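Local coordinates for cell division control protein 45 cdc45 putative (Entamoeba histolytica, PDB 6CC2), which probably acts in eukaryotic DNA replication as the Cdc45 component of the Cdc45-MCM-GINS helicase that unwinds DNA at the replication fork, at residues L11-G14 with L15-R18; S30-V33 with D34-V37; H264-L267 with Y268-L271; V432-E435 with L436-I439; Q514-F517 with D518-V521. All blocks are in the same frame, centred on the assembly; numbering follows the deposited sequence.

Contact 1: residues L11-G14 with L15-R18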
# COMPACT_ATOMS: atom_id res chain seq x y z
N LEU A 11 23.14 8.87 16.61
CA LEU A 11 22.27 9.54 15.65
C LEU A 11 21.31 10.49 16.36
O LEU A 11 21.19 11.66 15.99
CB LEU A 11 21.51 8.50 14.83
CG LEU A 11 20.74 8.99 13.60
CD1 LEU A 11 20.48 7.84 12.62
CD2 LEU A 11 19.44 9.67 13.99
N TYR A 12 20.62 9.99 17.39
CA TYR A 12 19.60 10.80 18.06
C TYR A 12 20.22 11.92 18.88
O TYR A 12 19.61 13.00 18.98
CB TYR A 12 18.73 9.89 18.94
CG TYR A 12 17.34 10.43 19.16
CD1 TYR A 12 17.07 11.31 20.20
CD2 TYR A 12 16.31 10.08 18.32
CE1 TYR A 12 15.80 11.82 20.39
CE2 TYR A 12 15.04 10.58 18.50
CZ TYR A 12 14.79 11.45 19.53
OH TYR A 12 13.52 11.95 19.71
N ASN A 13 21.38 11.70 19.49
CA ASN A 13 22.08 12.79 20.16
C ASN A 13 22.36 13.92 19.18
O ASN A 13 22.30 15.10 19.54
CB ASN A 13 23.39 12.28 20.77
CG ASN A 13 23.18 11.54 22.06
OD1 ASN A 13 22.13 11.66 22.70
ND2 ASN A 13 24.18 10.77 22.48
N GLY A 14 22.68 13.58 17.92
CA GLY A 14 22.89 14.61 16.92
C GLY A 14 21.62 15.40 16.64
O GLY A 14 21.66 16.62 16.54
N LEU A 15 20.49 14.70 16.54
CA LEU A 15 19.21 15.39 16.37
C LEU A 15 18.96 16.34 17.53
O LEU A 15 18.61 17.51 17.33
CB LEU A 15 18.08 14.37 16.27
CG LEU A 15 18.13 13.34 15.15
CD1 LEU A 15 16.93 12.41 15.31
CD2 LEU A 15 18.09 13.99 13.77
N ARG A 16 19.14 15.86 18.76
CA ARG A 16 18.93 16.70 19.93
C ARG A 16 19.86 17.91 19.93
O ARG A 16 19.42 19.04 20.18
CB ARG A 16 19.12 15.89 21.21
CG ARG A 16 17.94 15.01 21.59
CD ARG A 16 18.16 14.35 22.96
NE ARG A 16 19.01 13.17 22.86
CZ ARG A 16 18.62 11.92 23.14
NH1 ARG A 16 17.38 11.67 23.54
NH2 ARG A 16 19.47 10.91 23.01
N ASN A 17 21.15 17.69 19.67
CA ASN A 17 22.11 18.80 19.69
C ASN A 17 21.78 19.84 18.63
O ASN A 17 21.85 21.05 18.88
CB ASN A 17 23.52 18.27 19.51
CG ASN A 17 24.05 17.60 20.75
OD1 ASN A 17 23.48 17.75 21.83
ND2 ASN A 17 25.14 16.86 20.62
N ARG A 18 21.45 19.39 17.42
CA ARG A 18 21.12 20.33 16.36
C ARG A 18 19.76 20.96 16.59
O ARG A 18 19.52 22.10 16.17
CB ARG A 18 21.19 19.64 15.00
CG ARG A 18 22.59 19.11 14.68
CD ARG A 18 22.70 18.62 13.23
NE ARG A 18 21.85 17.47 12.91
CZ ARG A 18 22.18 16.20 13.10
NH1 ARG A 18 21.32 15.24 12.75
NH2 ARG A 18 23.35 15.87 13.65
O HOH W 1 22.21 12.74 13.74
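The carbonyl oxygen of Leu11 is gripped twice: Leu15 N donates to it across 3.2 Å, and a water donates to the same O at 2.7 Å while accepting from Arg18 NH1. These are two turns of helix 8-20, whose i to i+4 ladder continues from Tyr12, Asn13 and Gly14 to Arg16, Asn17 and Arg18. The apolar side is made by Leu15, whose CD1 rests 3.9 Å from Leu11 CD2 and equally close to Tyr12 CD2. Branched and flexible, leucine can fill the angle between those two neighbours, and its side chain also reaches Phe46 of helix 33-48.

Tyr12 and Arg16 cross at about a right angle. The edge of the phenol ring is presented to the guanidinium, with Tyr12 CD1 standing over the centre of the flat group and the two planes 66° apart. The ring is fixed at its far end by a hydrogen bond from OH to Asp49. The bend in Arg16 at chi3 (-81°) turns its guanidinium back along the helix, where NH2 donates to Asn13 OD1 at 2.8 Å, close to the guanidinium plane. The amide oxygen thus takes one N-H and fixes the rotation of the guanidinium.

Arg18 folds over the backbone of Gly14, whose lack of a side chain lets the flat group lie close. Its polar end is held by Thr79 and His78, and Phe102 makes a cation-pi contact with it. Gly14 O sits over one face of the Arg18 guanidinium, 3.4 Å above its plane and displaced toward the rim.

Contact 2: residues S30-V33 with D34-V37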
# COMPACT_ATOMS: atom_id res chain seq x y z
N SER A 30 6.93 8.93 1.24
CA SER A 30 6.32 8.36 0.04
C SER A 30 4.94 7.77 0.36
O SER A 30 4.61 7.54 1.52
CB SER A 30 7.26 7.32 -0.54
OG SER A 30 7.40 6.23 0.33
N PRO A 31 4.10 7.53 -0.66
CA PRO A 31 2.67 7.26 -0.40
C PRO A 31 2.33 5.81 -0.08
O PRO A 31 1.68 5.09 -0.84
CB PRO A 31 1.99 7.71 -1.70
CG PRO A 31 3.09 8.19 -2.63
CD PRO A 31 4.38 7.73 -2.10
N THR A 32 2.79 5.34 1.08
CA THR A 32 2.37 4.04 1.61
C THR A 32 1.93 4.22 3.05
O THR A 32 2.39 5.13 3.74
CB THR A 32 3.50 2.99 1.54
OG1 THR A 32 4.48 3.24 2.51
CG2 THR A 32 4.14 2.97 0.13
N VAL A 33 1.03 3.35 3.50
CA VAL A 33 0.61 3.41 4.90
C VAL A 33 1.79 3.14 5.81
O VAL A 33 1.92 3.74 6.88
CB VAL A 33 -0.54 2.42 5.14
CG1 VAL A 33 -0.87 2.36 6.64
CG2 VAL A 33 -1.78 2.82 4.33
N ASP A 34 2.65 2.19 5.43
CA ASP A 34 3.87 1.90 6.20
C ASP A 34 4.72 3.16 6.38
O ASP A 34 5.26 3.41 7.47
CB ASP A 34 4.66 0.81 5.48
CG ASP A 34 5.73 0.15 6.34
OD1 ASP A 34 5.67 0.18 7.60
OD2 ASP A 34 6.63 -0.46 5.73
N ALA A 35 4.84 3.96 5.34
CA ALA A 35 5.59 5.20 5.46
C ALA A 35 4.95 6.16 6.45
O ALA A 35 5.65 6.80 7.23
CB ALA A 35 5.74 5.88 4.09
N ILE A 36 3.61 6.24 6.47
CA ILE A 36 2.94 7.10 7.45
C ILE A 36 3.22 6.58 8.86
O ILE A 36 3.47 7.36 9.80
CB ILE A 36 1.44 7.19 7.19
CG1 ILE A 36 1.16 7.72 5.77
CG2 ILE A 36 0.76 8.13 8.22
CD1 ILE A 36 -0.31 7.91 5.45
N VAL A 37 3.18 5.26 9.03
CA VAL A 37 3.49 4.66 10.33
C VAL A 37 4.89 5.07 10.78
O VAL A 37 5.11 5.42 11.94
CB VAL A 37 3.35 3.13 10.26
CG1 VAL A 37 4.00 2.45 11.45
CG2 VAL A 37 1.87 2.73 10.10
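Thr32 turns its hydroxyl across the first turn of helix 33-48, at the end of the loop by which strand 24-29 of the parallel sheet passes into that helix; OG1 accepts from Ala35 N at 2.9 Å, the N-cap bond. OG1 stands between the backbone N and the carbonyl carbon (chi1 73°), which aims it at the helix end. Ala35 fits beneath: its CB lies 3.3 Å from Ser30 O and just as near Thr32 OG1, close quarters that suit a side chain of a single methyl. Ser30 O is held by Thr32 N, in an inverse gamma turn centred on Pro31.

Asp34 leads the other way. With CG anti to the backbone N (chi1 -164°), its carboxylate leaves the turn and takes bonds from Ser181, Val182 and Gly183 at the start of another helix. Farther round, Val33 CG1 and Val37 CG2 stand 4.4 Å apart in loose apolar contact, while Ile36 CG1 folds back beside Thr32 O.

Asp210 takes the first-turn N-H of Asp34, and Asp84 bonds the capping hydroxyl. Because OG1 accepts from Ala35 N, its own proton is available for Asp84 OD2, and one hydroxyl joins the helix start to the loop after strand 77-83.

Contact 3: residues H264-L267 with Y268-L271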
# COMPACT_ATOMS: atom_id res chain seq x y z
N HIS A 264 -16.66 -5.38 9.31
CA HIS A 264 -17.22 -4.06 9.03
C HIS A 264 -18.03 -4.06 7.74
O HIS A 264 -18.33 -3.00 7.17
CB HIS A 264 -16.06 -3.06 8.99
CG HIS A 264 -15.13 -3.26 10.14
ND1 HIS A 264 -15.48 -2.94 11.44
CD2 HIS A 264 -13.91 -3.83 10.21
CE1 HIS A 264 -14.49 -3.29 12.24
NE2 HIS A 264 -13.54 -3.85 11.52
N TRP A 265 -18.42 -5.24 7.28
CA TRP A 265 -19.10 -5.39 6.00
C TRP A 265 -20.13 -6.49 6.17
O TRP A 265 -20.77 -6.60 7.23
CB TRP A 265 -18.08 -5.72 4.92
CG TRP A 265 -18.43 -5.33 3.53
CD1 TRP A 265 -19.61 -4.89 3.07
CD2 TRP A 265 -17.52 -5.31 2.41
NE1 TRP A 265 -19.52 -4.61 1.71
CE2 TRP A 265 -18.25 -4.87 1.29
CE3 TRP A 265 -16.17 -5.63 2.26
CZ2 TRP A 265 -17.67 -4.73 0.04
CZ3 TRP A 265 -15.61 -5.50 1.01
CH2 TRP A 265 -16.36 -5.05 -0.08
N THR A 266 -20.33 -7.29 5.12
CA THR A 266 -21.20 -8.46 5.12
C THR A 266 -20.39 -9.65 4.65
O THR A 266 -19.42 -9.50 3.91
CB THR A 266 -22.42 -8.31 4.21
OG1 THR A 266 -22.01 -8.33 2.83
CG2 THR A 266 -23.20 -7.02 4.50
N LEU A 267 -20.80 -10.86 5.06
CA LEU A 267 -20.12 -12.06 4.57
C LEU A 267 -20.15 -12.11 3.06
O LEU A 267 -19.14 -12.38 2.41
CB LEU A 267 -20.77 -13.30 5.17
CG LEU A 267 -20.33 -14.63 4.54
CD1 LEU A 267 -18.83 -14.82 4.66
CD2 LEU A 267 -21.09 -15.80 5.17
N TYR A 268 -21.33 -11.85 2.48
CA TYR A 268 -21.52 -11.98 1.04
C TYR A 268 -20.55 -11.10 0.27
O TYR A 268 -19.85 -11.58 -0.63
CB TYR A 268 -22.97 -11.61 0.71
CG TYR A 268 -23.40 -11.86 -0.70
CD1 TYR A 268 -23.93 -13.09 -1.08
CD2 TYR A 268 -23.31 -10.87 -1.65
CE1 TYR A 268 -24.36 -13.33 -2.37
CE2 TYR A 268 -23.73 -11.09 -2.96
CZ TYR A 268 -24.25 -12.33 -3.31
OH TYR A 268 -24.66 -12.56 -4.60
N ASP A 269 -20.50 -9.81 0.61
CA ASP A 269 -19.69 -8.89 -0.16
C ASP A 269 -18.23 -8.92 0.23
O ASP A 269 -17.36 -8.73 -0.62
CB ASP A 269 -20.26 -7.49 -0.01
CG ASP A 269 -21.36 -7.22 -1.04
OD1 ASP A 269 -21.21 -7.69 -2.19
OD2 ASP A 269 -22.36 -6.58 -0.70
N SER A 270 -17.91 -9.21 1.50
CA SER A 270 -16.50 -9.32 1.87
C SER A 270 -15.86 -10.48 1.11
O SER A 270 -14.77 -10.35 0.55
CB SER A 270 -16.37 -9.50 3.38
OG SER A 270 -15.01 -9.67 3.74
N LEU A 271 -16.54 -11.62 1.09
CA LEU A 271 -15.99 -12.77 0.38
C LEU A 271 -15.83 -12.50 -1.10
O LEU A 271 -14.80 -12.83 -1.70
CB LEU A 271 -16.89 -13.99 0.61
CG LEU A 271 -16.47 -15.29 -0.06
CD1 LEU A 271 -15.08 -15.71 0.33
CD2 LEU A 271 -17.48 -16.39 0.28
O HOH W 2 -22.10 -4.04 0.44
O HOH W 3 -24.05 -7.77 1.03
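Hydrogen bonds from the backbone N of Asp269, Ser270 and Leu271 tie this turn to Thr266 and Leu267. Thr266 OG1 accepts from Asp269 N at 3.1 Å in a nearly straight bond (165° at the hydrogen), serving an amide that lacks a helical carbonyl. Thr266 O takes Ser270 N at 2.9 Å and opens the regular i to i+4 series. A first torsion of 70° swings the hydroxyl over the helix end.

The packing is carried by Trp265. Its indole lies flat against the start of the helix, with Asp269 CB 3.3 Å above the ring plane and displaced toward the rim. Ser270 CA approaches the benzene half, 3.7 Å from CE3. A broad flat ring can cover Asp269 CB and the backbone of Asp269 and Ser270 at once; it also meets His273, while Ser270 OG turns to Met260 O.

Water joins the polar edges. One molecule in the indole plane accepts from Trp265 NE1 at 2.9 Å and donates to Asp269 OD2. A second links Thr266 OG1 to that same oxygen, to which it donates at 2.7 Å. The carboxylate is thereby held by two waters beside the positive end of the helix dipole, probably favourable for an acid. The indole packing is particular to this site, but an acid in the first turn is common at helix starts, and the threonine N-cap is the standard motif, here opening helix 267-273.

Contact 4: residues V432-E435 with L436-I439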
# COMPACT_ATOMS: atom_id res chain seq x y z
N VAL A 432 -10.67 0.78 -23.38
CA VAL A 432 -12.08 0.88 -23.05
C VAL A 432 -12.63 2.07 -23.82
O VAL A 432 -12.16 3.20 -23.63
CB VAL A 432 -12.30 1.08 -21.54
CG1 VAL A 432 -13.78 1.20 -21.23
CG2 VAL A 432 -11.67 -0.06 -20.76
N SER A 433 -13.62 1.81 -24.69
CA SER A 433 -14.29 2.90 -25.38
C SER A 433 -15.80 2.72 -25.35
O SER A 433 -16.51 3.21 -26.23
CB SER A 433 -13.78 3.07 -26.80
OG SER A 433 -13.91 1.87 -27.52
N ASP A 434 -16.30 1.99 -24.37
CA ASP A 434 -17.74 1.87 -24.16
C ASP A 434 -18.24 3.11 -23.43
O ASP A 434 -17.58 3.59 -22.50
CB ASP A 434 -18.05 0.60 -23.36
CG ASP A 434 -19.06 0.83 -22.25
OD1 ASP A 434 -18.73 1.53 -21.27
OD2 ASP A 434 -20.18 0.28 -22.34
N GLU A 435 -19.40 3.62 -23.86
CA GLU A 435 -19.84 4.94 -23.41
C GLU A 435 -19.88 5.03 -21.88
O GLU A 435 -19.28 5.93 -21.28
CB GLU A 435 -21.21 5.27 -24.01
CG GLU A 435 -21.74 6.64 -23.59
CD GLU A 435 -22.91 7.12 -24.40
OE1 GLU A 435 -23.60 6.30 -25.07
OE2 GLU A 435 -23.17 8.35 -24.38
N LEU A 436 -20.57 4.08 -21.24
CA LEU A 436 -20.82 4.17 -19.80
C LEU A 436 -19.54 3.99 -18.99
O LEU A 436 -19.26 4.79 -18.08
CB LEU A 436 -21.86 3.14 -19.39
CG LEU A 436 -22.12 3.00 -17.89
CD1 LEU A 436 -22.61 4.31 -17.28
CD2 LEU A 436 -23.13 1.88 -17.63
N LEU A 437 -18.77 2.93 -19.26
CA LEU A 437 -17.57 2.69 -18.48
C LEU A 437 -16.55 3.80 -18.68
O LEU A 437 -15.86 4.20 -17.74
CB LEU A 437 -16.95 1.34 -18.86
CG LEU A 437 -17.77 0.09 -18.61
CD1 LEU A 437 -16.92 -1.14 -18.92
CD2 LEU A 437 -18.30 0.03 -17.19
N SER A 438 -16.45 4.32 -19.91
CA SER A 438 -15.44 5.33 -20.22
C SER A 438 -15.69 6.60 -19.43
O SER A 438 -14.76 7.18 -18.87
CB SER A 438 -15.47 5.63 -21.73
OG SER A 438 -15.01 4.52 -22.47
N ILE A 439 -16.94 7.06 -19.39
CA ILE A 439 -17.24 8.31 -18.71
C ILE A 439 -16.92 8.18 -17.23
O ILE A 439 -16.53 9.16 -16.59
CB ILE A 439 -18.71 8.71 -18.96
CG1 ILE A 439 -18.86 10.23 -19.00
CG2 ILE A 439 -19.62 8.12 -17.90
CD1 ILE A 439 -18.37 10.85 -20.29
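Ser438 bends back onto Asp434 and grips its carbonyl oxygen with two donors. Its OG, anti to its own carbonyl carbon (chi1 -68°), donates to Asp434 O at 2.7 Å, from a position 41° out of the carbonyl plane. Ser438 N takes the same oxygen at 2.9 Å, nearly along the C=O axis, so the two donors do not compete for one approach. A short hydroxyl side chain is well suited to folding over in this way.

Asp434 is less securely defined. Its chi1 of 135° falls away from any staggered position, and OD1 is only 2.4 Å from Leu437 N, too short to be taken literally. Its position is that of the N-cap of helix 435-441, which follows strand 427-432 after a two-residue loop, though the details of the bond are doubtful; an acid is apt at the positive end of a helix. Glu435, by contrast, stretches away from the turn, CG anti to N (chi1 -180°), with its carboxylate at the surface.

The apolar side faces inward. Val432 sets CG1 anti to its backbone N, which lays this methyl 4.0 Å from Leu437 CB, the two side chains crossing at about a right angle. Beyond it, both Val432 and Leu437 touch Leu414 of helix 393-417.

Contact 5: residues Q514-F517 with D518-V521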
# COMPACT_ATOMS: atom_id res chain seq x y z
N GLN A 514 1.23 12.88 -15.33
CA GLN A 514 1.46 12.57 -13.93
C GLN A 514 2.40 11.37 -13.85
O GLN A 514 2.38 10.49 -14.72
CB GLN A 514 0.17 12.23 -13.17
CG GLN A 514 -0.98 13.19 -13.36
CD GLN A 514 -2.25 12.71 -12.67
OE1 GLN A 514 -2.22 11.73 -11.91
NE2 GLN A 514 -3.36 13.39 -12.92
N LYS A 515 3.20 11.32 -12.81
CA LYS A 515 3.96 10.12 -12.54
C LYS A 515 4.08 9.95 -11.04
O LYS A 515 4.14 10.93 -10.29
CB LYS A 515 5.35 10.15 -13.20
CG LYS A 515 6.37 11.04 -12.54
CD LYS A 515 7.76 10.82 -13.17
CE LYS A 515 8.31 9.43 -12.88
NZ LYS A 515 9.69 9.23 -13.40
N SER A 516 4.06 8.71 -10.61
CA SER A 516 4.30 8.36 -9.23
C SER A 516 5.53 7.47 -9.18
O SER A 516 6.24 7.30 -10.17
CB SER A 516 3.08 7.67 -8.63
OG SER A 516 3.00 6.35 -9.12
N PHE A 517 5.76 6.84 -8.04
CA PHE A 517 6.86 5.88 -7.95
C PHE A 517 6.55 4.57 -8.69
O PHE A 517 7.48 3.80 -8.96
CB PHE A 517 7.18 5.58 -6.49
CG PHE A 517 7.74 6.75 -5.75
CD1 PHE A 517 9.07 7.16 -5.95
CD2 PHE A 517 6.97 7.47 -4.85
CE1 PHE A 517 9.59 8.22 -5.28
CE2 PHE A 517 7.50 8.56 -4.17
CZ PHE A 517 8.81 8.94 -4.38
N ASP A 518 5.28 4.27 -9.00
CA ASP A 518 4.96 3.03 -9.70
C ASP A 518 3.94 3.17 -10.83
O ASP A 518 3.38 2.15 -11.29
CB ASP A 518 4.43 1.97 -8.71
CG ASP A 518 3.23 2.46 -7.92
OD1 ASP A 518 2.57 3.44 -8.35
OD2 ASP A 518 2.94 1.89 -6.85
N SER A 519 3.69 4.38 -11.32
CA SER A 519 2.68 4.56 -12.33
C SER A 519 2.95 5.83 -13.12
O SER A 519 3.65 6.73 -12.68
CB SER A 519 1.28 4.63 -11.70
OG SER A 519 1.13 5.82 -10.94
N PHE A 520 2.32 5.90 -14.29
CA PHE A 520 2.45 7.02 -15.21
C PHE A 520 1.09 7.28 -15.85
O PHE A 520 0.30 6.36 -16.06
CB PHE A 520 3.46 6.74 -16.34
CG PHE A 520 4.77 6.21 -15.87
CD1 PHE A 520 4.92 4.87 -15.58
CD2 PHE A 520 5.86 7.06 -15.71
CE1 PHE A 520 6.13 4.38 -15.13
CE2 PHE A 520 7.08 6.57 -15.28
CZ PHE A 520 7.21 5.22 -14.97
N VAL A 521 0.85 8.54 -16.20
CA VAL A 521 -0.34 8.94 -16.95
C VAL A 521 0.09 9.76 -18.16
O VAL A 521 0.89 10.69 -18.02
CB VAL A 521 -1.30 9.76 -16.08
CG1 VAL A 521 -2.57 10.09 -16.86
CG2 VAL A 521 -1.66 8.98 -14.81
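The Phe520 ring and the Lys515 side chain lie side by side and point the same way, the lysine methylene CE coming obliquely to the ring, 3.9 Å from CE2. The bend in Lys515 at chi3 (-66°) keeps its aliphatic part near the aromatic carbons, with NZ lying only slightly farther from the same ring carbon. Phe501 meets the same Phe520 ring, its plane turned by about 25°. The ring of Phe517, at the turn, leads off from the hairpin and makes an edge-to-face contact with the Tyr61 ring.

The two aromatic residues belong to a tight antiparallel beta hairpin, strands 514-515 and 519-525, at one edge of the mixed sheet. Lys515 and Phe520 form a non-hydrogen-bonded pair. Gln514 and Val521 form the hydrogen-bonded pair beyond it, with Val521 N to Gln514 O at 2.9 Å and a weak return bond from Gln514 N. Their side chains share the opposite face, where Val521 CG2 lies near Gln514 CB; both residues touch Pro444 of helix 444-462.

Toward the turn, Ser516 N donates to Ser519 O at 2.9 Å, almost straight (172°). Ser516 OG has two bonds: it accepts from Asp518 N at 3.1 Å, closing an ST turn, and shares a 2.7 Å hydrogen bond with Ser519 OG. Serines suit the site because a first torsion near +70° brings each short hydroxyl back over the chain. Either hydroxyl can donate to the other, so the geometry leaves the direction open, while Ser516 OG keeps its bond from Asp518 N in both cases.

Contacts 2, 3 and 4 all cap the start of a helix, but their settings differ: contacts 2 and 3 are buried, contact 4 largely at the surface. Threonine caps the first two, within a network of acids in contact 2 and with bridging waters in contact 3, whereas exposed contact 4 uses aspartate. Contact 1 lies mid-helix on the periphery of the parallel-sheet region, about 49 Å from contact 3 between centres and on the other side of the chain's centre. Contact 5, an edge hairpin, belongs to the same mixed sheet that leads into contact 4. Its Phe517 packs on Ser30 and Pro31 of contact 2, so the tip of the mixed-sheet hairpin rests on the loop after strand 24-29 of the parallel sheet.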